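Local structure of glutathione S-transferase (Vibrio parahaemolyticus, 7MIQ) at residues S152-T157 with A190-Q195; T144-L149 with E184-I189. The protein probably catalyses the conjugation of glutathione to electrophilic compounds, as a bacterial glutathione S-transferase of the Gtt2 class with a thioredoxin-like domain. One frame throughout, in Å; residues are numbered along the deposited sequence.

Contact 1 of 2, residues S152-T157 with A190-Q195; sequences SEYIAT and ARWFEQ
I155 and W192 make the tight half of this contact. The isoleucine lays CG1 over one face of the indole, 3.7 Å above the plane and offset toward the rim, while its CD1 reaches CZ2 of W192 at 3.6 Å. Beside it the Y154 ring brings CD1 to within 4.1 Å of W192 CD1, arriving at the indole edge near its plane. CG of W192 stands anti to the backbone N (chi1 159°), which turns the indole toward the loop; its NE1 goes on to D164 OD1, the atom that also takes the N-H of I155.

The more open half is polar. R191 bends at chi2 and chi3, so that its guanidinium folds back over W192 CB and turns its edge to the loop. NH1 gives a nearly straight bond (167°) to a lone pair of E153 O, 2.8 Å away, in the plane of both groups; NH2 bonds L149 O and only weakly S152 O, at 3.2 Å. One helical turn on, Q195 presents OE1 to R191 NH1 (3.0 Å) and NE2 to E153 OE2. That last bond, 2.5 Å, is improbably short and its detail doubtful; the bond from R191 NH1 to OE1 is what sets how the amide is turned. Q195 NE2 also makes a weak bond to Y154 OH.

The arrangement belongs to the all-helical C-terminal domain of the glutathione S-transferase fold: the loop before helix 162-177 packs on helix 187-196, and S161 to D164 fit the Ser/Thr-X-X-Asp motif with which that helix begins in this family.

Contact 2 of 2, residues T144-L149 with E184-I189; sequences TLDTRL and EKYPNI. Unlike the reference sequence in segment 144-149: T147 (reference Gln).
D146, on helix 127-151, and I189, in the first turn of helix 187-196, have the nearest CA atoms of the two segments, 5.2 Å apart, just after the chain turns at Y186 from helix 182-185 into helix 187-196. D146 carries the polar part. With CG anti to its own N (chi1 -174°), the carboxylate stretches across to the start of helix 187-196, and OD1 accepts the N-H of I189 at 3.2 Å and 158°. The bond comes in on the anti side, 29° out of the carboxylate plane. N188 N, 2.9 Å from the same OD1, adds a weak, bent bond. Two N-H groups at the amino end of a helix are thus gathered on one oxygen, an environment that would favour a negatively charged carboxylate.

Y186 holds the N-cap position, and its ring crosses the aspartate at a slant, CD1 3.6 Å from D146 CB. The apolar part lies along I189. Its CD1 meets L145 CD2 at 4.1 Å, the two side chains crossing at about a right angle, while L149 CD1 comes to 3.9 Å from I189 CA. N188 CB approaches L149 CB to 3.9 Å.

Beyond the two segments, L145 and I189 rest on I171 of helix 162-177, with F170 also against L145; I155 of the loop after helix 127-151 touches L145 and L149, and Y186 leans on L142 and P143, farther back on helix 127-151.

How the contacts relate
The two contacts lie side by side in the C-terminal helical domain, on the same side of the chain's centre, with centres about 9 Å apart. Their segments alternate along the chain: 144-149, 152-157, then after helix 162-177 come 184-189 and 190-195. Contact 2 joins helix 127-151 to the start of helix 187-196; contact 1 joins the loop that follows the former helix to the next turns of the latter. They meet directly where R148 NE bonds I155 O and where L149 CD1 packs on W192 CB at 3.6 Å. Together they lay helix 127-151 and its trailing loop against successive turns of helix 187-196, which also packs on helix 162-177.

Contact 1 of 2, residues S152-T157 with A190-Q195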
ATOM      1  N   SER A 152       5.278  17.776 -13.031  1.00 22.20           N
ATOM      2  CA  SER A 152       5.923  17.770 -11.727  1.00 19.71           C
ATOM      3  C   SER A 152       7.348  17.265 -11.891  1.00 18.10           C
ATOM      4  O   SER A 152       7.597  16.345 -12.674  1.00 16.86           O
ATOM      5  CB  SER A 152       5.142  16.886 -10.736  1.00 21.40           C
ATOM      6  OG  SER A 152       5.698  16.928  -9.432  1.00 20.60           O
ATOM      7  N   GLU A 153       8.291  17.873 -11.164  1.00 18.86           N
ATOM      8  CA  GLU A 153       9.679  17.438 -11.285  1.00 21.70           C
ATOM      9  C   GLU A 153       9.868  16.033 -10.725  1.00 21.34           C
ATOM     10  O   GLU A 153      10.659  15.245 -11.258  1.00 18.39           O
ATOM     11  CB  GLU A 153      10.618  18.426 -10.595  1.00 19.86           C
ATOM     12  CG  GLU A 153      12.083  18.119 -10.882  1.00 20.83           C
ATOM     13  CD  GLU A 153      13.036  19.170 -10.357  1.00 37.08           C
ATOM     14  OE1 GLU A 153      12.566  20.162  -9.760  1.00 52.75           O
ATOM     15  OE2 GLU A 153      14.260  18.996 -10.541  1.00 35.38           O
ATOM     16  N   TYR A 154       9.156  15.702  -9.654  1.00 19.41           N
ATOM     17  CA  TYR A 154       9.178  14.368  -9.077  1.00 18.55           C
ATOM     18  C   TYR A 154       7.754  13.823  -9.047  1.00 18.82           C
ATOM     19  O   TYR A 154       6.795  14.519  -9.382  1.00 16.40           O
ATOM     20  CB  TYR A 154       9.829  14.396  -7.688  1.00 15.81           C
ATOM     21  CG  TYR A 154      11.281  14.835  -7.757  1.00 17.97           C
ATOM     22  CD1 TYR A 154      12.279  13.936  -8.107  1.00 16.59           C
ATOM     23  CD2 TYR A 154      11.648  16.155  -7.507  1.00 19.34           C
ATOM     24  CE1 TYR A 154      13.605  14.329  -8.187  1.00 18.58           C
ATOM     25  CE2 TYR A 154      12.974  16.558  -7.587  1.00 19.65           C
ATOM     26  CZ  TYR A 154      13.946  15.638  -7.927  1.00 25.15           C
ATOM     27  OH  TYR A 154      15.266  16.022  -8.008  1.00 24.91           O
ATOM     28  N   ILE A 155       7.610  12.552  -8.667  1.00 13.72           N
ATOM     29  CA  ILE A 155       6.325  11.884  -8.862  1.00 15.30           C
ATOM     30  C   ILE A 155       5.264  12.457  -7.927  1.00 14.91           C
ATOM     31  O   ILE A 155       4.189  12.881  -8.370  1.00 17.15           O
ATOM     32  CB  ILE A 155       6.467  10.363  -8.684  1.00 16.17           C
ATOM     33  CG1 ILE A 155       7.394   9.788  -9.762  1.00 14.51           C
ATOM     34  CG2 ILE A 155       5.103   9.703  -8.767  1.00 15.07           C
ATOM     35  CD1 ILE A 155       7.624   8.291  -9.633  1.00 13.04           C
ATOM     36  N   ALA A 156       5.542  12.471  -6.623  1.00 14.59           N
ATOM     37  CA  ALA A 156       4.506  12.813  -5.650  1.00 16.10           C
ATOM     38  C   ALA A 156       4.350  14.319  -5.485  1.00 17.75           C
ATOM     39  O   ALA A 156       3.227  14.814  -5.329  1.00 16.26           O
ATOM     40  CB  ALA A 156       4.823  12.171  -4.297  1.00 15.76           C
ATOM     41  N   THR A 157       5.464  15.049  -5.477  1.00 14.98           N
ATOM     42  CA  THR A 157       5.486  16.492  -5.249  1.00 18.10           C
ATOM     43  C   THR A 157       6.567  17.093  -6.143  1.00 23.76           C
ATOM     44  O   THR A 157       7.117  16.424  -7.024  1.00 21.86           O
ATOM     45  CB  THR A 157       5.758  16.825  -3.773  1.00 20.23           C
ATOM     46  OG1 THR A 157       7.073  16.385  -3.425  1.00 20.30           O
ATOM     47  CG2 THR A 157       4.745  16.155  -2.844  1.00 17.82           C
ATOM     48  N   ALA A 190      11.799   9.457 -18.849  1.00 17.20           N
ATOM     49  CA  ALA A 190      13.230   9.385 -19.121  1.00 16.71           C
ATOM     50  C   ALA A 190      13.970  10.539 -18.452  1.00 16.03           C
ATOM     51  O   ALA A 190      14.993  10.330 -17.790  1.00 17.75           O
ATOM     52  CB  ALA A 190      13.474   9.374 -20.630  1.00 16.95           C
ATOM     53  N   ARG A 191      13.457  11.764 -18.612  1.00 15.08           N
ATOM     54  CA  ARG A 191      14.033  12.930 -17.940  1.00 15.33           C
ATOM     55  C   ARG A 191      14.144  12.701 -16.439  1.00 15.10           C
ATOM     56  O   ARG A 191      15.204  12.910 -15.838  1.00 17.14           O
ATOM     57  CB  ARG A 191      13.172  14.168 -18.225  1.00 17.41           C
ATOM     58  CG  ARG A 191      13.689  15.503 -17.668  1.00 21.17           C
ATOM     59  CD  ARG A 191      13.327  15.753 -16.191  1.00 20.97           C
ATOM     60  NE  ARG A 191      11.899  15.642 -15.911  1.00 20.26           N
ATOM     61  CZ  ARG A 191      11.384  15.553 -14.692  1.00 20.66           C
ATOM     62  NH1 ARG A 191      12.153  15.548 -13.615  1.00 20.76           N
ATOM     63  NH2 ARG A 191      10.063  15.461 -14.548  1.00 19.36           N
ATOM     64  N   TRP A 192      13.032  12.317 -15.814  1.00 17.92           N
ATOM     65  CA  TRP A 192      13.018  12.081 -14.374  1.00 15.52           C
ATOM     66  C   TRP A 192      13.968  10.951 -13.996  1.00 15.45           C
ATOM     67  O   TRP A 192      14.720  11.062 -13.021  1.00 16.36           O
ATOM     68  CB  TRP A 192      11.584  11.780 -13.928  1.00 15.98           C
ATOM     69  CG  TRP A 192      11.446  11.051 -12.616  1.00 15.10           C
ATOM     70  CD1 TRP A 192      11.375  11.603 -11.368  1.00 17.19           C
ATOM     71  CD2 TRP A 192      11.335   9.633 -12.435  1.00 13.58           C
ATOM     72  NE1 TRP A 192      11.242  10.613 -10.420  1.00 17.97           N
ATOM     73  CE2 TRP A 192      11.213   9.396 -11.051  1.00 16.46           C
ATOM     74  CE3 TRP A 192      11.328   8.542 -13.311  1.00 18.57           C
ATOM     75  CZ2 TRP A 192      11.094   8.109 -10.521  1.00 15.98           C
ATOM     76  CZ3 TRP A 192      11.205   7.265 -12.786  1.00 13.63           C
ATOM     77  CH2 TRP A 192      11.088   7.060 -11.403  1.00 16.46           C
ATOM     78  N   PHE A 193      13.965   9.863 -14.769  1.00 16.25           N
ATOM     79  CA  PHE A 193      14.830   8.735 -14.445  1.00 15.86           C
ATOM     80  C   PHE A 193      16.303   9.104 -14.590  1.00 20.71           C
ATOM     81  O   PHE A 193      17.130   8.703 -13.762  1.00 16.60           O
ATOM     82  CB  PHE A 193      14.489   7.536 -15.324  1.00 19.13           C
ATOM     83  CG  PHE A 193      15.089   6.245 -14.838  1.00 16.33           C
ATOM     84  CD1 PHE A 193      16.377   5.884 -15.198  1.00 15.53           C
ATOM     85  CD2 PHE A 193      14.366   5.401 -14.017  1.00 16.79           C
ATOM     86  CE1 PHE A 193      16.931   4.698 -14.748  1.00 17.12           C
ATOM     87  CE2 PHE A 193      14.916   4.212 -13.564  1.00 19.53           C
ATOM     88  CZ  PHE A 193      16.199   3.864 -13.928  1.00 16.95           C
ATOM     89  N   GLU A 194      16.653   9.852 -15.639  1.00 19.93           N
ATOM     90  CA  GLU A 194      18.025  10.336 -15.765  1.00 19.90           C
ATOM     91  C   GLU A 194      18.421  11.151 -14.539  1.00 23.52           C
ATOM     92  O   GLU A 194      19.544  11.033 -14.038  1.00 22.85           O
ATOM     93  CB  GLU A 194      18.167  11.170 -17.041  1.00 18.24           C
ATOM     94  CG  GLU A 194      19.530  11.833 -17.228  1.00 21.81           C
ATOM     95  CD  GLU A 194      20.500  10.984 -18.034  1.00 28.56           C
ATOM     96  OE1 GLU A 194      20.103   9.892 -18.501  1.00 27.02           O
ATOM     97  OE2 GLU A 194      21.665  11.408 -18.203  1.00 27.88           O
ATOM     98  N   GLN A 195      17.489  11.957 -14.031  1.00 18.28           N
ATOM     99  CA  GLN A 195      17.745  12.802 -12.871  1.00 19.83           C
ATOM    100  C   GLN A 195      17.915  11.966 -11.606  1.00 20.56           C
ATOM    101  O   GLN A 195      18.903  12.112 -10.878  1.00 21.23           O
ATOM    102  CB  GLN A 195      16.585  13.789 -12.729  1.00 20.89           C
ATOM    103  CG  GLN A 195      16.789  14.952 -11.800  1.00 28.37           C
ATOM    104  CD  GLN A 195      15.690  15.989 -11.972  1.00 33.24           C
ATOM    105  OE1 GLN A 195      15.046  16.060 -13.023  1.00 25.00           O
ATOM    106  NE2 GLN A 195      15.466  16.791 -10.940  1.00 32.01           N
TER

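Contact 2 of 2, residues T144-L149 with E184-I189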
ATOM      1  N   THR A 144       0.174   7.561 -17.828  1.00 23.15           N
ATOM      2  CA  THR A 144      -0.227   8.340 -16.660  1.00 24.47           C
ATOM      3  C   THR A 144       0.988   8.867 -15.908  1.00 20.36           C
ATOM      4  O   THR A 144       1.003  10.021 -15.462  1.00 23.61           O
ATOM      5  CB  THR A 144      -1.100   7.488 -15.737  1.00 25.58           C
ATOM      6  OG1 THR A 144      -2.241   7.016 -16.459  1.00 29.14           O
ATOM      7  CG2 THR A 144      -1.562   8.298 -14.536  1.00 25.86           C
ATOM      8  N   LEU A 145       2.019   8.033 -15.756  1.00 18.61           N
ATOM      9  CA  LEU A 145       3.234   8.478 -15.082  1.00 21.45           C
ATOM     10  C   LEU A 145       3.974   9.524 -15.908  1.00 17.80           C
ATOM     11  O   LEU A 145       4.494  10.502 -15.360  1.00 17.70           O
ATOM     12  CB  LEU A 145       4.142   7.283 -14.797  1.00 16.39           C
ATOM     13  CG  LEU A 145       5.417   7.581 -14.010  1.00 17.16           C
ATOM     14  CD1 LEU A 145       5.084   8.239 -12.678  1.00 20.82           C
ATOM     15  CD2 LEU A 145       6.217   6.292 -13.797  1.00 15.12           C
ATOM     16  N   ASP A 146       4.045   9.327 -17.225  1.00 18.55           N
ATOM     17  CA  ASP A 146       4.731  10.296 -18.074  1.00 20.25           C
ATOM     18  C   ASP A 146       4.035  11.652 -18.041  1.00 19.11           C
ATOM     19  O   ASP A 146       4.695  12.697 -17.989  1.00 20.73           O
ATOM     20  CB  ASP A 146       4.817   9.772 -19.505  1.00 21.34           C
ATOM     21  CG  ASP A 146       5.649  10.666 -20.399  1.00 28.45           C
ATOM     22  OD1 ASP A 146       6.895  10.563 -20.356  1.00 23.85           O
ATOM     23  OD2 ASP A 146       5.060  11.482 -21.134  1.00 28.65           O
ATOM     24  N   THR A 147       2.700  11.660 -18.075  1.00 23.13           N
ATOM     25  CA  THR A 147       1.978  12.927 -18.020  1.00 18.72           C
ATOM     26  C   THR A 147       2.209  13.626 -16.687  1.00 19.75           C
ATOM     27  O   THR A 147       2.395  14.850 -16.642  1.00 19.18           O
ATOM     28  CB  THR A 147       0.486  12.701 -18.267  1.00 26.92           C
ATOM     29  OG1 THR A 147       0.297  12.198 -19.596  1.00 29.54           O
ATOM     30  CG2 THR A 147      -0.288  14.004 -18.117  1.00 30.95           C
ATOM     31  N   ARG A 148       2.229  12.863 -15.592  1.00 20.29           N
ATOM     32  CA  ARG A 148       2.548  13.437 -14.290  1.00 23.20           C
ATOM     33  C   ARG A 148       3.927  14.085 -14.300  1.00 23.55           C
ATOM     34  O   ARG A 148       4.099  15.214 -13.826  1.00 21.88           O
ATOM     35  CB  ARG A 148       2.461  12.357 -13.207  1.00 21.44           C
ATOM     36  CG  ARG A 148       2.927  12.812 -11.834  1.00 21.52           C
ATOM     37  CD  ARG A 148       2.145  14.024 -11.347  1.00 17.66           C
ATOM     38  NE  ARG A 148       2.482  14.359  -9.968  1.00 18.23           N
ATOM     39  CZ  ARG A 148       2.032  15.426  -9.323  1.00 21.30           C
ATOM     40  NH1 ARG A 148       1.231  16.302  -9.907  1.00 21.67           N
ATOM     41  NH2 ARG A 148       2.398  15.622  -8.059  1.00 23.35           N
ATOM     42  N   LEU A 149       4.925  13.396 -14.852  1.00 17.17           N
ATOM     43  CA  LEU A 149       6.279  13.935 -14.847  1.00 19.02           C
ATOM     44  C   LEU A 149       6.488  15.040 -15.878  1.00 23.81           C
ATOM     45  O   LEU A 149       7.565  15.649 -15.900  1.00 22.35           O
ATOM     46  CB  LEU A 149       7.294  12.807 -15.051  1.00 17.79           C
ATOM     47  CG  LEU A 149       7.346  11.858 -13.844  1.00 16.38           C
ATOM     48  CD1 LEU A 149       8.151  10.601 -14.146  1.00 18.31           C
ATOM     49  CD2 LEU A 149       7.911  12.582 -12.626  1.00 15.50           C
ATOM     50  N   GLU A 184      12.286   5.390 -24.754  1.00 26.84           N
ATOM     51  CA  GLU A 184      12.009   5.814 -26.123  1.00 35.61           C
ATOM     52  C   GLU A 184      10.635   6.459 -26.230  1.00 32.10           C
ATOM     53  O   GLU A 184      10.464   7.470 -26.921  1.00 35.60           O
ATOM     54  CB  GLU A 184      12.103   4.623 -27.079  1.00 36.80           C
ATOM     55  CG  GLU A 184      13.479   3.997 -27.183  1.00 38.27           C
ATOM     56  CD  GLU A 184      14.502   4.930 -27.790  1.00 51.32           C
ATOM     57  OE1 GLU A 184      14.357   5.276 -28.982  1.00 66.24           O
ATOM     58  OE2 GLU A 184      15.445   5.325 -27.073  1.00 40.10           O
ATOM     59  N   LYS A 185       9.645   5.889 -25.546  1.00 24.14           N
ATOM     60  CA  LYS A 185       8.233   6.306 -25.695  1.00 25.37           C
ATOM     61  C   LYS A 185       7.812   7.379 -24.692  1.00 28.02           C
ATOM     62  O   LYS A 185       6.848   8.079 -24.999  1.00 23.05           O
ATOM     63  CB  LYS A 185       7.337   5.085 -25.516  1.00 26.51           C
ATOM     64  CG  LYS A 185       7.828   3.799 -26.167  1.00 40.16           C
ATOM     65  CD  LYS A 185       7.144   2.569 -25.612  1.00 50.63           C
ATOM     66  CE  LYS A 185       6.862   1.519 -26.664  1.00 63.37           C
ATOM     67  NZ  LYS A 185       5.589   1.785 -27.375  1.00 75.17           N
ATOM     68  N   TYR A 186       8.497   7.541 -23.564  1.00 19.15           N
ATOM     69  CA  TYR A 186       8.026   8.425 -22.501  1.00 22.09           C
ATOM     70  C   TYR A 186       9.161   9.341 -22.063  1.00 24.04           C
ATOM     71  O   TYR A 186       9.893   9.039 -21.108  1.00 21.81           O
ATOM     72  CB  TYR A 186       7.446   7.604 -21.351  1.00 22.95           C
ATOM     73  CG  TYR A 186       6.282   6.752 -21.810  1.00 26.72           C
ATOM     74  CD1 TYR A 186       5.063   7.335 -22.143  1.00 29.46           C
ATOM     75  CD2 TYR A 186       6.406   5.372 -21.940  1.00 22.23           C
ATOM     76  CE1 TYR A 186       3.996   6.569 -22.575  1.00 24.79           C
ATOM     77  CE2 TYR A 186       5.341   4.596 -22.373  1.00 26.21           C
ATOM     78  CZ  TYR A 186       4.141   5.202 -22.688  1.00 29.06           C
ATOM     79  OH  TYR A 186       3.077   4.439 -23.119  1.00 32.34           O
ATOM     80  N   PRO A 187       9.327  10.483 -22.739  1.00 21.38           N
ATOM     81  CA  PRO A 187      10.490  11.341 -22.465  1.00 19.04           C
ATOM     82  C   PRO A 187      10.488  11.944 -21.076  1.00 16.76           C
ATOM     83  O   PRO A 187      11.566  12.235 -20.541  1.00 18.13           O
ATOM     84  CB  PRO A 187      10.387  12.436 -23.541  1.00 20.93           C
ATOM     85  CG  PRO A 187       9.443  11.898 -24.571  1.00 28.58           C
ATOM     86  CD  PRO A 187       8.501  10.995 -23.844  1.00 22.80           C
ATOM     87  N   ASN A 188       9.315  12.155 -20.480  1.00 16.54           N
ATOM     88  CA  ASN A 188       9.263  12.741 -19.147  1.00 18.47           C
ATOM     89  C   ASN A 188       9.670  11.729 -18.084  1.00 16.43           C
ATOM     90  O   ASN A 188      10.354  12.080 -17.117  1.00 15.95           O
ATOM     91  CB  ASN A 188       7.864  13.296 -18.885  1.00 19.75           C
ATOM     92  CG  ASN A 188       7.487  14.390 -19.874  1.00 23.50           C
ATOM     93  OD1 ASN A 188       6.591  14.220 -20.701  1.00 25.68           O
ATOM     94  ND2 ASN A 188       8.187  15.512 -19.800  1.00 17.53           N
ATOM     95  N   ILE A 189       9.269  10.466 -18.245  1.00 16.39           N
ATOM     96  CA  ILE A 189       9.836   9.414 -17.405  1.00 15.29           C
ATOM     97  C   ILE A 189      11.345   9.350 -17.599  1.00 16.73           C
ATOM     98  O   ILE A 189      12.107   9.220 -16.635  1.00 17.09           O
ATOM     99  CB  ILE A 189       9.174   8.059 -17.709  1.00 18.10           C
ATOM    100  CG1 ILE A 189       7.662   8.134 -17.496  1.00 17.65           C
ATOM    101  CG2 ILE A 189       9.797   6.954 -16.850  1.00 17.15           C
ATOM    102  CD1 ILE A 189       6.932   6.830 -17.810  1.00 21.68           C
TER